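PDB 6K0P: alpha-1,3-glucanase from Paenibacillus glycanilyticus, which probably hydrolyses alpha-1,3-glucosidic linkages of alpha-1,3-glucan, as a member of glycoside hydrolase family 87. Local coordinates for residues V255-S260 and G285-G290; V307-G312 and A331-T336; S195-L200 and I221-F226. The protein carries 1 engineered substitution. One frame throughout, in Å; residues are numbered along the deposited sequence.

Contact 1 of 3, residues V255-S260 and G285-G290; sequences VGFNIS and GKFIDG. With GLC (alpha-D-glucopyranose), chain B.
Three backbone hydrogen bonds lace 255-260 to 285-290 as parallel strands: Phe257 N gives to Phe287 O (2.9 Å), Asp289 N to Phe257 O (2.9 Å), and Ile259 N to Asp289 O (2.8 Å). Phe257 thus binds through both its N-H and its carbonyl, spanning Ile288. Gly256 lets the strands meet this closely: its phi is positive, which suits a residue without CB, and a CB here would run into Phe287 O.

Among the side chains, Asp289 is a charged member whose OD2 forms a salt bridge with Lys224, a suitable role for an acid on the partly exposed face of the strands. Asn258 lies beside it on the neighbouring strand. With CG trans to the backbone N (chi1 -173°), its amide lies across the aliphatic part of Asp289, ND2 being 3.5 Å from Asp289 CB, and the two flat groups are turned 55° against each other. With an alanine in place of Asn258, the Asp289 methylene is likely to lose this cover, and the carboxylate would be freer to turn away from Lys224.

Phe257 and Ile288 lie on the other, buried face. The Phe257 and Phe287 side chains run side by side in the same direction, their rings inclined at 77°, and Phe287 CZ meets the edge of Phe257 at CD2 (3.7 Å). Ile259 CD1 reaches Ile288 CG2 (4.0 Å), extending this apolar filling. Lys286, at the other end, leads its long chain away from the strand pair to the sugar, where NZ donates to O4 of the chain B glucose (2.9 Å) and also to Gly283 O. Parallel strands in register, coil stacked on coil with apolar side chains turned inward, characterise the right-handed parallel beta-helix, the fold of the pectate-lyase-like clan.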
loop_
_atom_site.group_PDB
_atom_site.type_symbol
_atom_site.label_atom_id
_atom_site.label_comp_id
_atom_site.label_asym_id
_atom_site.label_seq_id
_atom_site.Cartn_x
_atom_site.Cartn_y
_atom_site.Cartn_z
ATOM N N VAL A 255 16.647 -8.039 -8.397
ATOM C CA VAL A 255 17.414 -8.762 -7.396
ATOM C C VAL A 255 16.469 -9.205 -6.292
ATOM O O VAL A 255 15.342 -8.719 -6.176
ATOM C CB VAL A 255 18.584 -7.923 -6.832
ATOM C CG1 VAL A 255 19.518 -7.512 -7.968
ATOM C CG2 VAL A 255 18.054 -6.699 -6.089
ATOM N N GLY A 256 16.926 -10.167 -5.493
ATOM C CA GLY A 256 16.106 -10.676 -4.415
ATOM C C GLY A 256 16.154 -12.183 -4.380
ATOM O O GLY A 256 17.221 -12.765 -4.587
ATOM N N PHE A 257 15.016 -12.822 -4.127
ATOM C CA PHE A 257 14.939 -14.274 -4.046
ATOM C C PHE A 257 13.981 -14.814 -5.094
ATOM O O PHE A 257 13.027 -14.145 -5.502
ATOM C CB PHE A 257 14.477 -14.734 -2.656
ATOM C CG PHE A 257 15.464 -14.416 -1.568
ATOM C CD1 PHE A 257 16.603 -15.182 -1.396
ATOM C CD2 PHE A 257 15.264 -13.318 -0.744
ATOM C CE1 PHE A 257 17.524 -14.867 -0.411
ATOM C CE2 PHE A 257 16.171 -13.007 0.245
ATOM C CZ PHE A 257 17.303 -13.779 0.414
ATOM N N ASN A 258 14.257 -16.037 -5.542
ATOM C CA ASN A 258 13.362 -16.756 -6.434
ATOM C C ASN A 258 13.271 -18.180 -5.905
ATOM O O ASN A 258 14.283 -18.885 -5.840
ATOM C CB ASN A 258 13.885 -16.721 -7.880
ATOM C CG ASN A 258 12.899 -17.308 -8.878
ATOM O OD1 ASN A 258 12.235 -18.302 -8.592
ATOM N ND2 ASN A 258 12.811 -16.703 -10.066
ATOM N N ILE A 259 12.074 -18.581 -5.491
ATOM C CA ILE A 259 11.852 -19.828 -4.767
ATOM C C ILE A 259 11.351 -20.878 -5.754
ATOM O O ILE A 259 10.214 -20.796 -6.235
ATOM C CB ILE A 259 10.851 -19.625 -3.621
ATOM C CG1 ILE A 259 11.283 -18.439 -2.743
ATOM C CG2 ILE A 259 10.722 -20.914 -2.798
ATOM C CD1 ILE A 259 10.333 -18.141 -1.583
ATOM N N SER A 260 12.202 -21.853 -6.066
ATOM C CA SER A 260 11.825 -22.966 -6.926
ATOM C C SER A 260 10.951 -23.958 -6.159
ATOM O O SER A 260 10.895 -23.951 -4.929
ATOM C CB SER A 260 13.077 -23.672 -7.443
ATOM O OG SER A 260 13.896 -22.764 -8.170
ATOM N N GLY A 285 11.358 -7.135 -11.174
ATOM C CA GLY A 285 11.232 -6.181 -10.090
ATOM C C GLY A 285 10.477 -6.627 -8.858
ATOM O O GLY A 285 10.240 -5.797 -7.970
ATOM N N LYS A 286 10.095 -7.894 -8.757
ATOM C CA LYS A 286 9.487 -8.386 -7.530
ATOM C C LYS A 286 10.599 -8.873 -6.612
ATOM O O LYS A 286 11.485 -9.617 -7.048
ATOM C CB LYS A 286 8.504 -9.521 -7.821
ATOM C CG LYS A 286 7.270 -9.067 -8.585
ATOM C CD LYS A 286 7.417 -9.252 -10.095
ATOM C CE LYS A 286 6.103 -8.920 -10.781
ATOM N NZ LYS A 286 6.171 -9.148 -12.259
ATOM N N PHE A 287 10.577 -8.428 -5.350
ATOM C CA PHE A 287 11.641 -8.840 -4.435
ATOM C C PHE A 287 11.694 -10.358 -4.303
ATOM O O PHE A 287 12.778 -10.955 -4.328
ATOM C CB PHE A 287 11.485 -8.183 -3.061
ATOM C CG PHE A 287 12.411 -8.755 -2.017
ATOM C CD1 PHE A 287 13.791 -8.697 -2.187
ATOM C CD2 PHE A 287 11.908 -9.349 -0.876
ATOM C CE1 PHE A 287 14.640 -9.238 -1.235
ATOM C CE2 PHE A 287 12.756 -9.880 0.092
ATOM C CZ PHE A 287 14.117 -9.830 -0.094
ATOM N N ILE A 288 10.537 -10.999 -4.178
ATOM C CA ILE A 288 10.441 -12.453 -4.124
ATOM C C ILE A 288 9.658 -12.912 -5.344
ATOM O O ILE A 288 8.521 -12.468 -5.564
ATOM C CB ILE A 288 9.762 -12.938 -2.833
ATOM C CG1 ILE A 288 10.624 -12.610 -1.615
ATOM C CG2 ILE A 288 9.489 -14.449 -2.906
ATOM C CD1 ILE A 288 9.860 -12.685 -0.294
ATOM N N ASP A 289 10.265 -13.791 -6.138
ATOM C CA ASP A 289 9.564 -14.557 -7.153
ATOM C C ASP A 289 9.305 -15.951 -6.603
ATOM O O ASP A 289 10.157 -16.532 -5.920
ATOM C CB ASP A 289 10.417 -14.684 -8.417
ATOM C CG ASP A 289 10.715 -13.349 -9.057
ATOM O OD1 ASP A 289 9.761 -12.632 -9.394
ATOM O OD2 ASP A 289 11.906 -13.031 -9.221
ATOM N N GLY A 290 8.126 -16.478 -6.888
ATOM C CA GLY A 290 7.811 -17.821 -6.445
ATOM C C GLY A 290 6.584 -18.337 -7.151
ATOM O O GLY A 290 5.541 -18.547 -6.525
HETATM C C1 GLC B . 1.454 -5.230 -14.909
HETATM C C2 GLC B . 1.870 -6.552 -15.523
HETATM C C3 GLC B . 2.249 -7.517 -14.423
HETATM C C4 GLC B . 3.301 -6.899 -13.512
HETATM C C5 GLC B . 2.770 -5.614 -12.938
HETATM C C6 GLC B . 3.812 -4.846 -12.140
HETATM O O1 GLC B . 0.251 -5.473 -14.262
HETATM O O2 GLC B . 0.781 -7.016 -16.329
HETATM O O3 GLC B . 2.891 -8.623 -15.031
HETATM O O4 GLC B . 3.625 -7.756 -12.447
HETATM O O5 GLC B . 2.397 -4.774 -13.986
HETATM O O6 GLC B . 5.005 -4.583 -12.823
#

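Contact 2 of 3, residues V307-G312 and A331-T336; sequences VCLYWG and AGINMT. Engineered in segment 331-336: Ala331 (natural residue Asp). With GLC (alpha-D-glucopyranose), chain B; GLC (alpha-D-glucopyranose), chain C.
Trp311 and Asn334 lie side by side on one face of two parallel strands, consecutive coils of the beta-helix, and extend in the same direction toward the bound nigerose. The indole swings opposite the backbone N (chi1 -175°), which carries it out over Asn334. Asn334 CB sits over one face of the six-membered ring, 4.1 Å from its centroid and 24° off the normal, a CH-pi contact. The opposite indole face receives the sugar, with O4 of the chain B glucose 3.4 Å from Trp311 CE3, and Lys286 adds a cation-pi contact. A broad, flat, weakly polar ring suits this place, since protein and carbohydrate can sandwich it. Ala331, an engineered replacement of an aspartate, brings its methyl near the indole rim.

On the other face Tyr310 and Met335 cross at about a right angle. The bent Met335 chain sets SD in the plane of the phenol, at its edge, 3.5 Å from Tyr310 CE2: a Met-aromatic contact. Tyr310 OH is used elsewhere, bonding to Gly290 and Ser315. Gly312 gives this sulfur room, as a CB there would strike it. Leu309 and Ile333 run alongside each other nearby.

Backbone bonds such as Gly312 N to Asn334 O (2.7 Å) join the strands. Gly312 O is gripped twice: Thr336 OG1 donates to it in the carbonyl plane (2.7 Å), while Thr336 N approaches from above that plane. The same hydroxyl accepts from a water (2.8 Å) that lies in the indole plane, accepts a hydrogen bond from Trp311 NE1 (2.9 Å) and bonds O6 of the chain C glucose.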
loop_
_atom_site.group_PDB
_atom_site.type_symbol
_atom_site.label_atom_id
_atom_site.label_comp_id
_atom_site.label_asym_id
_atom_site.label_seq_id
_atom_site.Cartn_x
_atom_site.Cartn_y
_atom_site.Cartn_z
ATOM N N VAL A 307 9.567 -3.124 -7.527
ATOM C CA VAL A 307 8.287 -2.966 -8.206
ATOM C C VAL A 307 7.166 -3.540 -7.343
ATOM O O VAL A 307 6.153 -2.875 -7.093
ATOM C CB VAL A 307 8.338 -3.571 -9.622
ATOM C CG1 VAL A 307 6.988 -3.389 -10.329
ATOM C CG2 VAL A 307 9.440 -2.887 -10.431
ATOM N N CYS A 308 7.367 -4.753 -6.812
ATOM C CA CYS A 308 6.426 -5.362 -5.876
ATOM C C CYS A 308 7.204 -6.130 -4.823
ATOM O O CYS A 308 8.370 -6.484 -5.028
ATOM C CB CYS A 308 5.514 -6.407 -6.543
ATOM S SG CYS A 308 4.725 -5.886 -8.069
ATOM N N LEU A 309 6.524 -6.442 -3.708
ATOM C CA LEU A 309 7.039 -7.481 -2.817
ATOM C C LEU A 309 6.861 -8.857 -3.442
ATOM O O LEU A 309 7.822 -9.623 -3.560
ATOM C CB LEU A 309 6.374 -7.423 -1.437
ATOM C CG LEU A 309 6.658 -8.644 -0.535
ATOM C CD1 LEU A 309 8.165 -8.906 -0.381
ATOM C CD2 LEU A 309 6.005 -8.497 0.847
ATOM N N TYR A 310 5.640 -9.184 -3.863
ATOM C CA TYR A 310 5.347 -10.526 -4.347
ATOM C C TYR A 310 4.130 -10.483 -5.258
ATOM O O TYR A 310 3.152 -9.778 -4.972
ATOM C CB TYR A 310 5.090 -11.493 -3.183
ATOM C CG TYR A 310 4.859 -12.907 -3.654
ATOM C CD1 TYR A 310 5.901 -13.658 -4.183
ATOM C CD2 TYR A 310 3.596 -13.478 -3.604
ATOM C CE1 TYR A 310 5.698 -14.953 -4.639
ATOM C CE2 TYR A 310 3.389 -14.776 -4.041
ATOM C CZ TYR A 310 4.438 -15.501 -4.567
ATOM O OH TYR A 310 4.218 -16.782 -5.033
ATOM N N TRP A 311 4.196 -11.259 -6.346
ATOM C CA TRP A 311 3.133 -11.365 -7.346
ATOM C C TRP A 311 2.921 -12.859 -7.556
ATOM O O TRP A 311 3.616 -13.482 -8.365
ATOM C CB TRP A 311 3.561 -10.671 -8.630
ATOM C CG TRP A 311 2.507 -10.600 -9.693
ATOM C CD1 TRP A 311 2.071 -11.622 -10.497
ATOM C CD2 TRP A 311 1.780 -9.437 -10.090
ATOM N NE1 TRP A 311 1.105 -11.161 -11.365
ATOM C CE2 TRP A 311 0.905 -9.825 -11.131
ATOM C CE3 TRP A 311 1.769 -8.107 -9.656
ATOM C CZ2 TRP A 311 0.038 -8.926 -11.751
ATOM C CZ3 TRP A 311 0.915 -7.213 -10.274
ATOM C CH2 TRP A 311 0.053 -7.628 -11.311
ATOM N N GLY A 312 1.963 -13.425 -6.822
ATOM C CA GLY A 312 1.751 -14.860 -6.869
ATOM C C GLY A 312 1.012 -15.280 -8.123
ATOM O O GLY A 312 0.160 -14.563 -8.640
ATOM N N ALA A 331 2.268 -2.793 -7.451
ATOM C CA ALA A 331 1.491 -3.411 -6.380
ATOM C C ALA A 331 2.387 -3.912 -5.249
ATOM O O ALA A 331 3.547 -4.270 -5.456
ATOM C CB ALA A 331 0.675 -4.583 -6.941
ATOM N N GLY A 332 1.839 -3.943 -4.035
ATOM C CA GLY A 332 2.584 -4.476 -2.899
ATOM C C GLY A 332 2.614 -5.996 -2.906
ATOM O O GLY A 332 3.660 -6.618 -3.140
ATOM N N ILE A 333 1.459 -6.604 -2.643
ATOM C CA ILE A 333 1.274 -8.047 -2.768
ATOM C C ILE A 333 0.061 -8.279 -3.651
ATOM O O ILE A 333 -1.012 -7.718 -3.392
ATOM C CB ILE A 333 1.053 -8.744 -1.412
ATOM C CG1 ILE A 333 2.274 -8.597 -0.501
ATOM C CG2 ILE A 333 0.730 -10.220 -1.639
ATOM C CD1 ILE A 333 2.063 -9.166 0.903
ATOM N N ASN A 334 0.230 -9.098 -4.689
ATOM C CA ASN A 334 -0.872 -9.533 -5.534
ATOM C C ASN A 334 -0.803 -11.050 -5.593
ATOM O O ASN A 334 0.288 -11.625 -5.597
ATOM C CB ASN A 334 -0.736 -8.945 -6.945
ATOM C CG ASN A 334 -2.005 -9.092 -7.784
ATOM O OD1 ASN A 334 -3.031 -9.588 -7.319
ATOM N ND2 ASN A 334 -1.928 -8.651 -9.033
ATOM N N MET A 335 -1.960 -11.697 -5.566
ATOM C CA MET A 335 -2.044 -13.146 -5.683
ATOM C C MET A 335 -2.992 -13.436 -6.829
ATOM O O MET A 335 -4.150 -13.015 -6.788
ATOM C CB MET A 335 -2.553 -13.758 -4.375
ATOM C CG MET A 335 -1.681 -13.421 -3.166
ATOM S SD MET A 335 0.006 -14.059 -3.291
ATOM C CE MET A 335 -0.337 -15.773 -3.077
ATOM N N THR A 336 -2.497 -14.113 -7.861
ATOM C CA THR A 336 -3.237 -14.226 -9.111
ATOM C C THR A 336 -3.385 -15.678 -9.546
ATOM O O THR A 336 -2.710 -16.587 -9.048
ATOM C CB THR A 336 -2.572 -13.437 -10.252
ATOM O OG1 THR A 336 -1.480 -14.204 -10.790
ATOM C CG2 THR A 336 -2.052 -12.093 -9.771
HETATM C C1 GLC B . 1.454 -5.230 -14.909
HETATM C C2 GLC B . 1.870 -6.552 -15.523
HETATM C C3 GLC B . 2.249 -7.517 -14.423
HETATM C C4 GLC B . 3.301 -6.899 -13.512
HETATM C C5 GLC B . 2.770 -5.614 -12.938
HETATM C C6 GLC B . 3.812 -4.846 -12.140
HETATM O O1 GLC B . 0.251 -5.473 -14.262
HETATM O O2 GLC B . 0.781 -7.016 -16.329
HETATM O O3 GLC B . 2.891 -8.623 -15.031
HETATM O O4 GLC B . 3.625 -7.756 -12.447
HETATM O O5 GLC B . 2.397 -4.774 -13.986
HETATM O O6 GLC B . 5.005 -4.583 -12.823
HETATM C C1 GLC C . 2.496 -9.924 -14.451
HETATM C C2 GLC C . 3.376 -11.026 -15.030
HETATM C C3 GLC C . 2.938 -11.298 -16.466
HETATM C C4 GLC C . 1.445 -11.614 -16.518
HETATM C C5 GLC C . 0.660 -10.493 -15.833
HETATM C C6 GLC C . -0.849 -10.741 -15.806
HETATM O O2 GLC C . 4.724 -10.600 -15.010
HETATM O O3 GLC C . 3.698 -12.352 -17.022
HETATM O O4 GLC C . 1.039 -11.743 -17.865
HETATM O O5 GLC C . 1.134 -10.324 -14.508
HETATM O O6 GLC C . -1.140 -11.969 -15.167
HETATM O O HOH W 1 -0.210 -13.068 -13.037
#

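Contact 3 of 3, residues S195-L200 and I221-F226; sequences SIDQAL and INSKIF
A short helix packs against the first coils of the parallel beta-helix, near the N-terminal end of the solenoid, where it probably caps the apolar core, as N-terminal helices do in many pectate-lyase-like beta-helices. Ile196 and Leu200, one turn apart, face strand 224-226; the helix axis runs 9.4 Å from the strand and nearly parallel to it, at 5°. Ile225 fills the space between them. Its CD1 meets Ile196 CG2 (3.7 Å), while its CG2 presses on Leu200 CD1 at 3.4 Å, tighter than usual carbon packing. Both side chains cross Ile225 at about a right angle. A branched residue suits this place: chi1 of -66° puts CG2 opposite the backbone N, turned to Leu200, and CG1 beside that N, carrying CD1 to Ile196. Ile196 also sends CD1 to Ile221 CG2 (3.8 Å), toward the loop that precedes the strand.

At the solvent edge Asp197 meets the strand through water. Its OD1 accepts from one that in turn accepts from Phe226 N (2.9 Å), and OD2 accepts from another that binds Ser223 OG and Lys224 O. Ser195 and Gln198 start the helix with a capping box: Gln198 N donates to Ser195 OG (3.0 Å), and Ser195 N reaches a lone pair of Gln198 OE1 (2.9 Å).

Asp197 also lies in the first turn, where a negative charge would probably be welcomed by the helix N terminus. The chemistry is therefore divided: aliphatic packing probably sets the spacing of helix and strand, while polar links made through water satisfy backbone groups at the solvent-facing edge.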
loop_
_atom_site.group_PDB
_atom_site.type_symbol
_atom_site.label_atom_id
_atom_site.label_comp_id
_atom_site.label_asym_id
_atom_site.label_seq_id
_atom_site.Cartn_x
_atom_site.Cartn_y
_atom_site.Cartn_z
ATOM N N SER A 195 29.272 -15.074 1.099
ATOM C CA SER A 195 28.100 -14.421 0.550
ATOM C C SER A 195 26.836 -15.226 0.853
ATOM O O SER A 195 26.880 -16.379 1.297
ATOM C CB SER A 195 28.241 -14.285 -0.960
ATOM O OG SER A 195 28.155 -15.565 -1.554
ATOM N N ILE A 196 25.687 -14.590 0.600
ATOM C CA ILE A 196 24.401 -15.280 0.707
ATOM C C ILE A 196 24.387 -16.543 -0.155
ATOM O O ILE A 196 23.999 -17.625 0.303
ATOM C CB ILE A 196 23.251 -14.321 0.347
ATOM C CG1 ILE A 196 23.189 -13.158 1.343
ATOM C CG2 ILE A 196 21.923 -15.068 0.297
ATOM C CD1 ILE A 196 22.287 -12.003 0.904
ATOM N N ASP A 197 24.818 -16.425 -1.417
ATOM C CA ASP A 197 24.852 -17.598 -2.290
ATOM C C ASP A 197 25.775 -18.686 -1.744
ATOM O O ASP A 197 25.458 -19.876 -1.836
ATOM C CB ASP A 197 25.291 -17.209 -3.703
ATOM C CG ASP A 197 24.115 -16.950 -4.644
ATOM O OD1 ASP A 197 23.025 -17.553 -4.470
ATOM O OD2 ASP A 197 24.305 -16.168 -5.596
ATOM N N GLN A 198 26.932 -18.300 -1.193
ATOM C CA GLN A 198 27.859 -19.295 -0.651
ATOM C C GLN A 198 27.286 -19.975 0.588
ATOM O O GLN A 198 27.443 -21.192 0.767
ATOM C CB GLN A 198 29.214 -18.651 -0.358
ATOM C CG GLN A 198 29.965 -18.234 -1.616
ATOM C CD GLN A 198 31.233 -17.464 -1.313
ATOM O OE1 GLN A 198 31.272 -16.631 -0.403
ATOM N NE2 GLN A 198 32.282 -17.734 -2.083
ATOM N N ALA A 199 26.619 -19.208 1.454
ATOM C CA ALA A 199 25.972 -19.800 2.620
ATOM C C ALA A 199 24.880 -20.777 2.202
ATOM O O ALA A 199 24.738 -21.851 2.799
ATOM C CB ALA A 199 25.405 -18.702 3.521
ATOM N N LEU A 200 24.113 -20.429 1.162
ATOM C CA LEU A 200 23.052 -21.315 0.690
ATOM C C LEU A 200 23.612 -22.594 0.081
ATOM O O LEU A 200 23.028 -23.667 0.251
ATOM C CB LEU A 200 22.152 -20.586 -0.310
ATOM C CG LEU A 200 21.167 -19.612 0.338
ATOM C CD1 LEU A 200 20.570 -18.714 -0.726
ATOM C CD2 LEU A 200 20.061 -20.344 1.081
ATOM N N ILE A 221 22.775 -7.558 -2.511
ATOM C CA ILE A 221 22.046 -8.493 -3.353
ATOM C C ILE A 221 22.106 -7.937 -4.773
ATOM O O ILE A 221 21.402 -6.983 -5.129
ATOM C CB ILE A 221 20.618 -8.761 -2.857
ATOM C CG1 ILE A 221 19.858 -7.472 -2.537
ATOM C CG2 ILE A 221 20.658 -9.643 -1.612
ATOM C CD1 ILE A 221 18.368 -7.711 -2.295
ATOM N N ASN A 222 23.000 -8.499 -5.587
ATOM C CA ASN A 222 23.165 -8.040 -6.960
ATOM C C ASN A 222 22.639 -9.051 -7.967
ATOM O O ASN A 222 22.960 -8.969 -9.157
ATOM C CB ASN A 222 24.615 -7.650 -7.259
ATOM C CG ASN A 222 25.575 -8.817 -7.161
ATOM O OD1 ASN A 222 25.169 -9.976 -7.102
ATOM N ND2 ASN A 222 26.867 -8.511 -7.141
ATOM N N SER A 223 21.832 -9.998 -7.508
ATOM C CA SER A 223 21.313 -11.044 -8.369
ATOM C C SER A 223 20.009 -11.539 -7.781
ATOM O O SER A 223 19.642 -11.199 -6.652
ATOM C CB SER A 223 22.297 -12.203 -8.445
ATOM O OG SER A 223 22.400 -12.820 -7.167
ATOM N N LYS A 224 19.314 -12.358 -8.559
ATOM C CA LYS A 224 18.231 -13.174 -8.030
ATOM C C LYS A 224 18.834 -14.407 -7.374
ATOM O O LYS A 224 19.583 -15.162 -8.006
ATOM C CB LYS A 224 17.275 -13.543 -9.161
ATOM C CG LYS A 224 16.187 -12.524 -9.349
ATOM C CD LYS A 224 15.150 -12.654 -8.233
ATOM C CE LYS A 224 14.371 -11.366 -8.090
ATOM N NZ LYS A 224 13.173 -11.612 -7.255
ATOM N N ILE A 225 18.532 -14.594 -6.098
ATOM C CA ILE A 225 19.088 -15.678 -5.301
ATOM C C ILE A 225 18.080 -16.818 -5.293
ATOM O O ILE A 225 16.961 -16.671 -4.779
ATOM C CB ILE A 225 19.427 -15.191 -3.886
ATOM C CG1 ILE A 225 20.563 -14.168 -3.962
ATOM C CG2 ILE A 225 19.849 -16.355 -3.019
ATOM C CD1 ILE A 225 20.723 -13.330 -2.712
ATOM N N PHE A 226 18.471 -17.961 -5.864
ATOM C CA PHE A 226 17.551 -19.073 -6.054
ATOM C C PHE A 226 17.562 -20.012 -4.858
ATOM O O PHE A 226 18.631 -20.394 -4.355
ATOM C CB PHE A 226 17.860 -19.820 -7.355
ATOM C CG PHE A 226 17.329 -19.112 -8.557
ATOM C CD1 PHE A 226 18.049 -18.082 -9.137
ATOM C CD2 PHE A 226 16.070 -19.415 -9.058
ATOM C CE1 PHE A 226 17.547 -17.386 -10.224
ATOM C CE2 PHE A 226 15.563 -18.735 -10.143
ATOM C CZ PHE A 226 16.296 -17.705 -10.726
HETATM O O HOH W 2 21.192 -18.102 -6.813
HETATM O O HOH W 3 22.603 -15.512 -7.375
HETATM O O HOH W 4 21.359 -19.712 -3.959
#

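How the contacts relate
From the N terminus the three contacts follow in series, none nesting within or crossing another. Contact 3 closes first, bringing helix 196-204 against strand 224-227 near the start of the beta-helix. Contact 1 opens later, and closes a loop of 24 residues between 255-260 and 285-290; contact 2 then closes one of 18 between 307-312 and 331-336. Strands 224-227, 256-259, 286-289, 308-313 and 333-336 pair in turn, so each contact hands over directly to the next along one stack of parallel strands, one from each coil. Contacts 1 and 2 also share the chain B glucose, whereas contacts 2 and 3, with centres about 22 Å apart, do not touch.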